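PDB 1FX5: anti-h(o) lectin I from Ulex europaeus, which binds L-fucose-containing glycans such as the O(H) blood-group determinant, as a calcium- and manganese-containing homodimeric legume lectin. Local coordinates for residues L18-Q21 / G22-V26; N39-P42 / D43-G47; W136-G139 / F140-G144; G216-I220 / G221-T225. One frame throughout, in Å; residues are numbered along the deposited sequence.

In the fold
Interactions 1, 2, 3 and 4 follow one another along the chain within a single legume lectin domain, the beta sandwich of this family. Interactions 1, 2 and 4 gather at one end of neighbouring strands: strand 44-59 pairs with strand 18-22 on one side and with strand 209-219 on the other. The centres of interactions 2 and 4 are about 8 Å apart, those of 1 and 2 about 14 Å, and both pairs are joined by probable backbone hydrogen bonds. Interactions 1 and 2 also share the N-linked glycan. Interaction 3, at the two-metal site, lies about 26 Å from interaction 1, centre to centre, so the glycan-bearing edge and the metal site are separate parts of one domain.

Interaction 1: residues L18-Q21 / G22-V26; sequences LSFQ and GNASV. Unlike the reference sequence in segment 22-26: Asn23 (reference Asp). With NAG (2-acetamido-2-deoxy-beta-D-glucopyranose), chain C.
Phe20 lies against the returning chain, its ring oblique to Ala24 O, Ser25 CA and Val26 CG2. Phe20 CB, the root of the side chain, is 4.0 Å from Ala24 O. With chi1 at -54°, Phe20 CG sits beside the backbone N and anti to the carbonyl carbon, which sends the ring along the returning segment. Phe20 CD2 approaches Ala24 O at 3.6 Å and has the methyl CB of Ala24 as a looser neighbour. One step further, Phe20 CE2 rests 3.8 Å from Ser25 CA. The tip, Phe20 CZ, reaches Val26 CG2 at 4.1 Å, and the same methyl is met by Leu18 CD1 at 4.4 Å. Phe20 also packs on Ala49 of strand 44-59, while Leu18 and Val26 both touch Phe11, so the apolar strip continues into that loop.

The chain reverses at Gly22, whose positive phi of 72° lets strand 18-22 give way to the bend before strand 25-26. Asn23 stands at this bend with its CB pointing away from residues 18-21, and its ND2 carries the N-linked glycan through a 1.5 Å bond to NAG C1. The sequence Asn23-Ala24-Ser25 is an N-glycosylation sequon. Backbone hydrogen bonds tie Ser19, Gln21 and Asn23 to strand 44-59, and Ser25 to Gln33.

Across the bend the side chains meet by van der Waals contact, with no directional bond between them. The fit of Phe20, Leu18 and Val26 therefore probably sets the path of the bend, while the backbone bonds to neighbouring strands hold it in place.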
loop_
_atom_site.group_PDB
_atom_site.type_symbol
_atom_site.label_atom_id
_atom_site.label_comp_id
_atom_site.label_asym_id
_atom_site.label_seq_id
_atom_site.Cartn_x
_atom_site.Cartn_y
_atom_site.Cartn_z
ATOM N N LEU A 18 5.163 -5.466 -4.802
ATOM C CA LEU A 18 5.089 -6.830 -4.245
ATOM C C LEU A 18 6.469 -7.112 -3.689
ATOM O O LEU A 18 7.467 -6.629 -4.225
ATOM C CB LEU A 18 4.805 -7.882 -5.311
ATOM C CG LEU A 18 3.436 -7.787 -5.956
ATOM C CD1 LEU A 18 3.288 -8.844 -7.021
ATOM C CD2 LEU A 18 2.392 -7.916 -4.895
ATOM N N SER A 19 6.531 -7.875 -2.612
ATOM C CA SER A 19 7.795 -8.228 -1.982
ATOM C C SER A 19 7.950 -9.754 -2.183
ATOM O O SER A 19 6.998 -10.510 -1.928
ATOM C CB SER A 19 7.704 -7.847 -0.501
ATOM O OG SER A 19 8.860 -8.228 0.208
ATOM N N PHE A 20 9.112 -10.217 -2.644
ATOM C CA PHE A 20 9.296 -11.658 -2.860
ATOM C C PHE A 20 10.333 -12.319 -1.974
ATOM O O PHE A 20 11.344 -11.699 -1.621
ATOM C CB PHE A 20 9.740 -11.953 -4.299
ATOM C CG PHE A 20 8.854 -11.379 -5.333
ATOM C CD1 PHE A 20 9.102 -10.107 -5.842
ATOM C CD2 PHE A 20 7.736 -12.072 -5.763
ATOM C CE1 PHE A 20 8.237 -9.537 -6.761
ATOM C CE2 PHE A 20 6.859 -11.514 -6.682
ATOM C CZ PHE A 20 7.108 -10.241 -7.182
ATOM N N GLN A 21 10.132 -13.616 -1.718
ATOM C CA GLN A 21 11.036 -14.438 -0.899
ATOM C C GLN A 21 11.052 -15.832 -1.528
ATOM O O GLN A 21 10.019 -16.302 -2.027
ATOM C CB GLN A 21 10.554 -14.570 0.541
ATOM C CG GLN A 21 10.835 -13.400 1.429
ATOM C CD GLN A 21 10.095 -13.529 2.739
ATOM O OE1 GLN A 21 10.690 -13.525 3.807
ATOM N NE2 GLN A 21 8.783 -13.648 2.659
ATOM N N GLY A 22 12.200 -16.502 -1.502
ATOM C CA GLY A 22 12.278 -17.830 -2.081
ATOM C C GLY A 22 12.232 -17.766 -3.595
ATOM O O GLY A 22 12.703 -16.790 -4.189
ATOM N N ASN A 23 11.561 -18.719 -4.222
ATOM C CA ASN A 23 11.497 -18.713 -5.668
ATOM C C ASN A 23 10.204 -18.302 -6.342
ATOM O O ASN A 23 9.789 -18.929 -7.314
ATOM C CB ASN A 23 12.027 -20.054 -6.204
ATOM C CG ASN A 23 13.540 -20.177 -6.024
ATOM O OD1 ASN A 23 14.287 -19.380 -6.609
ATOM N ND2 ASN A 23 13.998 -21.085 -5.162
ATOM N N ALA A 24 9.569 -17.242 -5.843
ATOM C CA ALA A 24 8.311 -16.736 -6.413
ATOM C C ALA A 24 8.631 -15.507 -7.298
ATOM O O ALA A 24 9.633 -14.825 -7.056
ATOM C CB ALA A 24 7.352 -16.332 -5.288
ATOM N N SER A 25 7.823 -15.233 -8.327
ATOM C CA SER A 25 8.081 -14.070 -9.195
ATOM C C SER A 25 7.007 -13.920 -10.238
ATOM O O SER A 25 6.221 -14.839 -10.446
ATOM C CB SER A 25 9.415 -14.220 -9.934
ATOM O OG SER A 25 9.364 -15.297 -10.869
ATOM N N VAL A 26 6.992 -12.773 -10.915
ATOM C CA VAL A 26 6.006 -12.524 -11.952
ATOM C C VAL A 26 6.682 -12.903 -13.277
ATOM O O VAL A 26 7.781 -12.448 -13.572
ATOM C CB VAL A 26 5.562 -11.070 -11.973
ATOM C CG1 VAL A 26 4.512 -10.876 -13.047
ATOM C CG2 VAL A 26 4.983 -10.691 -10.641
HETATM C C1 NAG C . 15.393 -21.027 -4.737
HETATM C C2 NAG C . 15.629 -21.907 -3.498
HETATM C C3 NAG C . 17.108 -21.783 -3.086
HETATM C C4 NAG C . 18.023 -22.188 -4.261
HETATM C C5 NAG C . 17.659 -21.366 -5.517
HETATM C C6 NAG C . 18.385 -21.853 -6.769
HETATM C C7 NAG C . 13.612 -22.157 -2.149
HETATM C C8 NAG C . 12.827 -21.668 -0.939
HETATM N N2 NAG C . 14.772 -21.534 -2.378
HETATM O O3 NAG C . 17.357 -22.623 -1.934
HETATM O O4 NAG C . 19.412 -21.943 -3.913
HETATM O O5 NAG C . 16.245 -21.463 -5.809
HETATM O O6 NAG C . 18.287 -23.270 -6.903
HETATM O O7 NAG C . 13.155 -23.026 -2.890
#

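Interaction 2: residues N39-P42 / D43-G47; sequences NNLP and DETGG. With NAG (2-acetamido-2-deoxy-beta-D-glucopyranose), chain C.
Leu41 and Thr45 meet through methyl groups, Leu41 CD1 lying 4.0 Å from Thr45 CG2 as the two side chains pass at a slant. Beside them Pro42 brings its carbonyl O to 3.7 Å from Thr45 CB, a van der Waals contact formed as the backbone turns through Asp43 into strand 44-59. The other branch of Leu41, CD2, and the ring carbon CG of Pro42 are turned to the sugar: CD2 approaches NAG O5, and CG stands 3.4 Å from NAG O3. The fucose of the same glycan also touches Pro42.

The loop 39-42 and the first residues of strand 44-59 thus form a cradle for the glycan attached to Asn23, at the rim of the legume lectin sandwich. The backbone of Gly46 is bonded to that of Asn23, and those of Thr45 and Gly47 to strand 209-219, which anchors the strand side of the cradle in the sheet.

The two stronger hydrogen bonds to the sugar meet at its acetamido oxygen. Thr45 OG1, anti to the backbone N (chi1 -174°), donates to NAG O7 at 2.6 Å, and Gly46 N gives a second, fairly straight bond to O7 at 3.2 Å with an angle of 159°. This double grip fixes the N-acetyl group. At the far end of the sugar, NAG O6 makes a weak bond to Asn40 O.

Between the two segments themselves the polar link is a water, which donates to Leu41 O at 2.8 Å and to Asp43 OD2 at 3.1 Å.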
loop_
_atom_site.group_PDB
_atom_site.type_symbol
_atom_site.label_atom_id
_atom_site.label_comp_id
_atom_site.label_asym_id
_atom_site.label_seq_id
_atom_site.Cartn_x
_atom_site.Cartn_y
_atom_site.Cartn_z
ATOM N N ASN A 39 14.841 -29.605 -12.005
ATOM C CA ASN A 39 15.708 -30.440 -11.167
ATOM C C ASN A 39 16.922 -29.784 -10.501
ATOM O O ASN A 39 17.625 -30.424 -9.715
ATOM C CB ASN A 39 16.052 -31.782 -11.838
ATOM C CG ASN A 39 16.476 -31.633 -13.286
ATOM O OD1 ASN A 39 16.320 -30.570 -13.892
ATOM N ND2 ASN A 39 17.003 -32.712 -13.858
ATOM N N ASN A 40 17.113 -28.490 -10.731
ATOM C CA ASN A 40 18.232 -27.762 -10.134
ATOM C C ASN A 40 17.720 -26.939 -8.924
ATOM O O ASN A 40 18.095 -25.763 -8.758
ATOM C CB ASN A 40 18.817 -26.810 -11.168
ATOM C CG ASN A 40 17.778 -25.840 -11.691
ATOM O OD1 ASN A 40 16.584 -26.172 -11.771
ATOM N ND2 ASN A 40 18.211 -24.632 -12.031
ATOM N N LEU A 41 16.861 -27.543 -8.099
ATOM C CA LEU A 41 16.289 -26.878 -6.916
ATOM C C LEU A 41 16.434 -27.808 -5.731
ATOM O O LEU A 41 16.652 -28.998 -5.921
ATOM C CB LEU A 41 14.786 -26.632 -7.124
ATOM C CG LEU A 41 14.313 -25.686 -8.230
ATOM C CD1 LEU A 41 12.816 -25.861 -8.393
ATOM C CD2 LEU A 41 14.683 -24.216 -7.932
ATOM N N PRO A 42 16.347 -27.282 -4.499
ATOM C CA PRO A 42 16.459 -28.111 -3.281
ATOM C C PRO A 42 15.287 -29.108 -3.287
ATOM O O PRO A 42 14.298 -28.862 -3.976
ATOM C CB PRO A 42 16.238 -27.103 -2.147
ATOM C CG PRO A 42 16.606 -25.785 -2.751
ATOM C CD PRO A 42 16.154 -25.856 -4.173
ATOM N N ASP A 43 15.359 -30.183 -2.488
ATOM C CA ASP A 43 14.281 -31.189 -2.423
ATOM C C ASP A 43 12.945 -30.532 -2.055
ATOM O O ASP A 43 11.904 -30.823 -2.668
ATOM C CB ASP A 43 14.605 -32.293 -1.404
ATOM C CG ASP A 43 15.668 -33.275 -1.901
ATOM O OD1 ASP A 43 16.056 -34.187 -1.134
ATOM O OD2 ASP A 43 16.126 -33.145 -3.057
ATOM N N GLU A 44 12.966 -29.718 -1.000
ATOM C CA GLU A 44 11.778 -29.002 -0.530
ATOM C C GLU A 44 11.978 -27.590 -1.086
ATOM O O GLU A 44 12.886 -26.878 -0.652
ATOM C CB GLU A 44 11.715 -29.012 1.009
ATOM C CG GLU A 44 11.416 -30.411 1.559
ATOM C CD GLU A 44 11.407 -30.509 3.079
ATOM O OE1 GLU A 44 10.323 -30.525 3.687
ATOM O OE2 GLU A 44 12.483 -30.623 3.670
ATOM N N THR A 45 11.148 -27.181 -2.040
ATOM C CA THR A 45 11.296 -25.855 -2.617
ATOM C C THR A 45 9.984 -25.049 -2.621
ATOM O O THR A 45 8.891 -25.636 -2.626
ATOM C CB THR A 45 11.899 -25.984 -4.049
ATOM O OG1 THR A 45 12.174 -24.687 -4.588
ATOM C CG2 THR A 45 10.959 -26.728 -4.971
ATOM N N GLY A 46 10.091 -23.716 -2.577
ATOM C CA GLY A 46 8.903 -22.874 -2.573
ATOM C C GLY A 46 9.158 -21.366 -2.655
ATOM O O GLY A 46 10.318 -20.940 -2.803
ATOM N N GLY A 47 8.091 -20.556 -2.580
ATOM C CA GLY A 47 8.237 -19.103 -2.648
ATOM C C GLY A 47 7.120 -18.379 -1.917
ATOM O O GLY A 47 6.136 -19.015 -1.556
HETATM C C1 NAG C . 15.393 -21.027 -4.737
HETATM C C2 NAG C . 15.629 -21.907 -3.498
HETATM C C3 NAG C . 17.108 -21.783 -3.086
HETATM C C4 NAG C . 18.023 -22.188 -4.261
HETATM C C5 NAG C . 17.659 -21.366 -5.517
HETATM C C6 NAG C . 18.385 -21.853 -6.769
HETATM C C7 NAG C . 13.612 -22.157 -2.149
HETATM C C8 NAG C . 12.827 -21.668 -0.939
HETATM N N2 NAG C . 14.772 -21.534 -2.378
HETATM O O3 NAG C . 17.357 -22.623 -1.934
HETATM O O4 NAG C . 19.412 -21.943 -3.913
HETATM O O5 NAG C . 16.245 -21.463 -5.809
HETATM O O6 NAG C . 18.287 -23.270 -6.903
HETATM O O7 NAG C . 13.155 -23.026 -2.890
HETATM O O HOH W 1 16.743 -31.829 -5.826
#

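Interaction 3: residues W136-G139 / F140-G144; sequences WDPG and FPHIG. Unlike the reference sequence in segment 136-139: Trp136 (reference Asp). With MN (manganese (II) ion), chain F; CA (calcium ion), chain G.
The imidazole of His142 has Pro138 on one face and Asp137 at its edge. Pro138 CG lies 3.8 Å from the ring centroid and only 11° off the normal, a CH-pi contact. Near the ring plane, Asp137 OD2 comes within 3.2 Å of His142 NE2, because both atoms coordinate manganese, at 2.1 and 2.4 Å respectively. The carboxylate is turned 65° against the imidazole, and its other oxygen, OD1, binds calcium at 2.4 Å; Asp137 therefore bridges the two ions. The Phe140 ring carries Gly139 N over one face, while Pro138 CB approaches it obliquely, 3.7 Å from CE2.

A chi1 of 52° sets His142 CG between the backbone N and carbonyl carbon and brings the imidazole back toward Pro138 and Asp137. The ring's rotation is fixed by ND1, which donates to Phe140 O at 2.8 Å, slightly tilted from the ring plane, leaving NE2 directed at the metal. Gly139 centres an inverse gamma turn closed by a weak bond from Phe140 N to Pro138 O.

Glu125 and Asp127 complete the protein ligands of manganese, and Asp127, Ile129 and Asn134 those of calcium, as in other legume lectins. The segment leads from the metal-binding loop after strand 122-127 into strand 142-147, which pairs with strand 122-127 on one side and strand 154-157 on the other.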
loop_
_atom_site.group_PDB
_atom_site.type_symbol
_atom_site.label_atom_id
_atom_site.label_comp_id
_atom_site.label_asym_id
_atom_site.label_seq_id
_atom_site.Cartn_x
_atom_site.Cartn_y
_atom_site.Cartn_z
ATOM N N TRP A 136 0.363 -35.554 9.681
ATOM C CA TRP A 136 -0.491 -34.656 10.458
ATOM C C TRP A 136 -1.808 -34.230 9.786
ATOM O O TRP A 136 -2.594 -33.524 10.401
ATOM C CB TRP A 136 0.299 -33.387 10.787
ATOM C CG TRP A 136 0.899 -32.746 9.559
ATOM C CD1 TRP A 136 0.318 -31.791 8.745
ATOM C CD2 TRP A 136 2.205 -33.009 9.005
ATOM N NE1 TRP A 136 1.194 -31.452 7.733
ATOM C CE2 TRP A 136 2.352 -32.178 7.870
ATOM C CE3 TRP A 136 3.259 -33.869 9.355
ATOM C CZ2 TRP A 136 3.511 -32.175 7.099
ATOM C CZ3 TRP A 136 4.412 -33.867 8.584
ATOM C CH2 TRP A 136 4.528 -33.025 7.471
ATOM N N ASP A 137 -1.986 -34.586 8.510
ATOM C CA ASP A 137 -3.181 -34.249 7.709
ATOM C C ASP A 137 -4.256 -35.348 7.619
ATOM O O ASP A 137 -4.005 -36.496 8.002
ATOM C CB ASP A 137 -2.760 -34.051 6.245
ATOM C CG ASP A 137 -2.095 -32.734 5.973
ATOM O OD1 ASP A 137 -1.206 -32.727 5.078
ATOM O OD2 ASP A 137 -2.478 -31.709 6.595
ATOM N N PRO A 138 -5.483 -34.994 7.144
ATOM C CA PRO A 138 -6.517 -36.027 6.991
ATOM C C PRO A 138 -6.013 -36.864 5.769
ATOM O O PRO A 138 -5.123 -36.414 5.027
ATOM C CB PRO A 138 -7.784 -35.219 6.659
ATOM C CG PRO A 138 -7.290 -33.844 6.279
ATOM C CD PRO A 138 -6.088 -33.646 7.135
ATOM N N GLY A 139 -6.561 -38.056 5.546
ATOM C CA GLY A 139 -6.100 -38.873 4.428
ATOM C C GLY A 139 -6.534 -38.536 3.022
ATOM O O GLY A 139 -6.895 -39.459 2.294
ATOM N N PHE A 140 -6.487 -37.255 2.623
ATOM C CA PHE A 140 -6.887 -36.812 1.275
ATOM C C PHE A 140 -6.613 -35.316 1.103
ATOM O O PHE A 140 -6.368 -34.629 2.093
ATOM C CB PHE A 140 -8.383 -37.075 1.039
ATOM C CG PHE A 140 -9.258 -36.853 2.261
ATOM C CD1 PHE A 140 -9.833 -37.941 2.923
ATOM C CD2 PHE A 140 -9.493 -35.571 2.755
ATOM C CE1 PHE A 140 -10.613 -37.754 4.050
ATOM C CE2 PHE A 140 -10.277 -35.374 3.891
ATOM C CZ PHE A 140 -10.836 -36.468 4.539
ATOM N N PRO A 141 -6.603 -34.796 -0.154
ATOM C CA PRO A 141 -6.359 -33.355 -0.395
ATOM C C PRO A 141 -7.456 -32.601 0.376
ATOM O O PRO A 141 -8.568 -33.130 0.540
ATOM C CB PRO A 141 -6.540 -33.218 -1.904
ATOM C CG PRO A 141 -6.110 -34.580 -2.417
ATOM C CD PRO A 141 -6.767 -35.524 -1.426
ATOM N N HIS A 142 -7.195 -31.364 0.792
ATOM C CA HIS A 142 -8.206 -30.632 1.552
ATOM C C HIS A 142 -7.921 -29.140 1.693
ATOM O O HIS A 142 -6.800 -28.688 1.387
ATOM C CB HIS A 142 -8.195 -31.226 2.973
ATOM C CG HIS A 142 -6.817 -31.260 3.596
ATOM N ND1 HIS A 142 -5.828 -32.159 3.248
ATOM C CD2 HIS A 142 -6.253 -30.437 4.518
ATOM C CE1 HIS A 142 -4.717 -31.863 3.938
ATOM N NE2 HIS A 142 -4.916 -30.824 4.730
ATOM N N ILE A 143 -8.950 -28.355 2.033
ATOM C CA ILE A 143 -8.718 -26.921 2.229
ATOM C C ILE A 143 -8.924 -26.742 3.752
ATOM O O ILE A 143 -9.909 -27.254 4.318
ATOM C CB ILE A 143 -9.580 -25.916 1.354
ATOM C CG1 ILE A 143 -10.903 -25.554 2.012
ATOM C CG2 ILE A 143 -9.768 -26.424 -0.048
ATOM C CD1 ILE A 143 -11.935 -26.650 2.000
ATOM N N GLY A 144 -7.947 -26.134 4.428
ATOM C CA GLY A 144 -8.077 -25.940 5.858
ATOM C C GLY A 144 -7.654 -24.610 6.444
ATOM O O GLY A 144 -7.074 -23.744 5.769
HETATM MN MN MN F . -2.974 -29.858 5.674
HETATM CA CA CA G . -0.048 -31.591 3.264
HETATM O O HOH W 2 0.803 -30.029 4.795
HETATM O O HOH W 3 -1.361 -28.825 6.587
HETATM O O HOH W 4 -4.186 -29.772 7.501
HETATM O O HOH W 5 1.121 -30.572 1.569
#

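Interaction 4: residues G216-I220 / G221-T225; sequences GSTYI and GRQAT. Unlike the reference sequence in segment 216-220: Ser217 (reference Gly).
In Thr218, a chi1 of -165° sets OG1 anti to the backbone N and aims it at the returning chain, where Gln223 and Ala224 pass. In Gln223, a chi1 of -60° places CG beside its own N and 3.3 Å from Tyr219 O; beyond CG the chain is extended. The side chains of Thr218 and Gln223 meet at about a right angle.

Thr218 OG1 accepts a bond from Ala224 N at 3.2 Å, bent to 135°, and is pressed to 3.1 Å from Gln223 CA. The same hydroxyl is bonded to the carbonyl O of Thr86, and that second partner must take the proton. Thr218 CG2, the methyl branch, lies 3.9 Å from Ala224 O.

Between these residues the chain makes a type II beta turn from Tyr219 to Arg222, with Gly221 in the third position at positive phi. The closing bond, Arg222 N to Tyr219 O, is weak at 3.3 Å. Arg222 CG meets the edge of the Tyr219 ring, 4.2 Å from CD1, while Arg222 NE donates to Ala84 O. Gln223 OE1 takes Gly38 N, so the long side chains of Arg222 and Gln223 are tied to neighbouring loops.

The turn links strand 209-219 to strand 224-236 of the lectin sandwich. A long backbone bond closes it, and a threonine hydroxyl acting as acceptor and donor at once joins both arms to the loop at Thr86; the hydroxyl bridge probably helps hold the two arms together where the turn's own bond is weak.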
loop_
_atom_site.group_PDB
_atom_site.type_symbol
_atom_site.label_atom_id
_atom_site.label_comp_id
_atom_site.label_asym_id
_atom_site.label_seq_id
_atom_site.Cartn_x
_atom_site.Cartn_y
_atom_site.Cartn_z
ATOM N N GLY A 216 3.649 -20.818 -1.977
ATOM C CA GLY A 216 3.414 -21.988 -2.798
ATOM C C GLY A 216 4.642 -22.859 -2.636
ATOM O O GLY A 216 5.739 -22.322 -2.456
ATOM N N SER A 217 4.484 -24.186 -2.675
ATOM C CA SER A 217 5.632 -25.057 -2.525
ATOM C C SER A 217 5.383 -26.437 -3.110
ATOM O O SER A 217 4.238 -26.797 -3.405
ATOM C CB SER A 217 6.071 -25.151 -1.054
ATOM O OG SER A 217 5.076 -25.765 -0.281
ATOM N N THR A 218 6.473 -27.185 -3.299
ATOM C CA THR A 218 6.434 -28.527 -3.858
ATOM C C THR A 218 7.641 -29.374 -3.391
ATOM O O THR A 218 8.518 -28.879 -2.675
ATOM C CB THR A 218 6.358 -28.446 -5.393
ATOM O OG1 THR A 218 5.962 -29.719 -5.934
ATOM C CG2 THR A 218 7.700 -28.003 -5.972
ATOM N N TYR A 219 7.696 -30.635 -3.809
ATOM C CA TYR A 219 8.784 -31.537 -3.416
ATOM C C TYR A 219 9.339 -32.295 -4.638
ATOM O O TYR A 219 8.586 -32.458 -5.613
ATOM C CB TYR A 219 8.171 -32.515 -2.423
ATOM C CG TYR A 219 9.141 -33.417 -1.757
ATOM C CD1 TYR A 219 9.171 -34.775 -2.073
ATOM C CD2 TYR A 219 10.039 -32.924 -0.821
ATOM C CE1 TYR A 219 10.060 -35.609 -1.481
ATOM C CE2 TYR A 219 10.943 -33.756 -0.217
ATOM C CZ TYR A 219 10.948 -35.101 -0.554
ATOM O OH TYR A 219 11.835 -35.955 0.046
ATOM N N ILE A 220 10.606 -32.773 -4.604
ATOM C CA ILE A 220 11.177 -33.513 -5.777
ATOM C C ILE A 220 10.447 -34.794 -6.077
ATOM O O ILE A 220 10.101 -35.540 -5.160
ATOM C CB ILE A 220 12.665 -33.985 -5.671
ATOM C CG1 ILE A 220 13.191 -33.883 -4.256
ATOM C CG2 ILE A 220 13.527 -33.330 -6.754
ATOM C CD1 ILE A 220 12.706 -34.972 -3.384
ATOM N N GLY A 221 10.256 -35.066 -7.363
ATOM C CA GLY A 221 9.566 -36.282 -7.754
ATOM C C GLY A 221 8.067 -36.128 -7.891
ATOM O O GLY A 221 7.404 -37.005 -8.444
ATOM N N ARG A 222 7.518 -35.026 -7.391
ATOM C CA ARG A 222 6.077 -34.789 -7.474
ATOM C C ARG A 222 5.817 -33.298 -7.615
ATOM O O ARG A 222 4.806 -32.771 -7.140
ATOM C CB ARG A 222 5.348 -35.399 -6.253
ATOM C CG ARG A 222 6.166 -35.538 -4.969
ATOM C CD ARG A 222 5.966 -36.911 -4.244
ATOM N NE ARG A 222 4.556 -37.203 -4.035
ATOM C CZ ARG A 222 4.053 -38.315 -3.501
ATOM N NH1 ARG A 222 4.829 -39.301 -3.085
ATOM N NH2 ARG A 222 2.733 -38.442 -3.414
ATOM N N GLN A 223 6.700 -32.653 -8.363
ATOM C CA GLN A 223 6.639 -31.231 -8.607
ATOM C C GLN A 223 5.456 -30.704 -9.370
ATOM O O GLN A 223 4.985 -31.320 -10.306
ATOM C CB GLN A 223 7.911 -30.749 -9.306
ATOM C CG GLN A 223 9.190 -30.990 -8.516
ATOM C CD GLN A 223 10.401 -30.343 -9.184
ATOM O OE1 GLN A 223 10.408 -30.109 -10.398
ATOM N NE2 GLN A 223 11.417 -30.033 -8.393
ATOM N N ALA A 224 5.012 -29.526 -8.953
ATOM C CA ALA A 224 3.889 -28.827 -9.560
ATOM C C ALA A 224 4.094 -27.333 -9.287
ATOM O O ALA A 224 4.740 -26.957 -8.295
ATOM C CB ALA A 224 2.576 -29.296 -8.961
ATOM N N THR A 225 3.653 -26.492 -10.212
ATOM C CA THR A 225 3.784 -25.055 -10.047
ATOM C C THR A 225 2.366 -24.526 -9.686
ATOM O O THR A 225 1.361 -25.093 -10.120
ATOM C CB THR A 225 4.382 -24.400 -11.317
ATOM O OG1 THR A 225 4.508 -22.980 -11.108
ATOM C CG2 THR A 225 3.504 -24.679 -12.531
#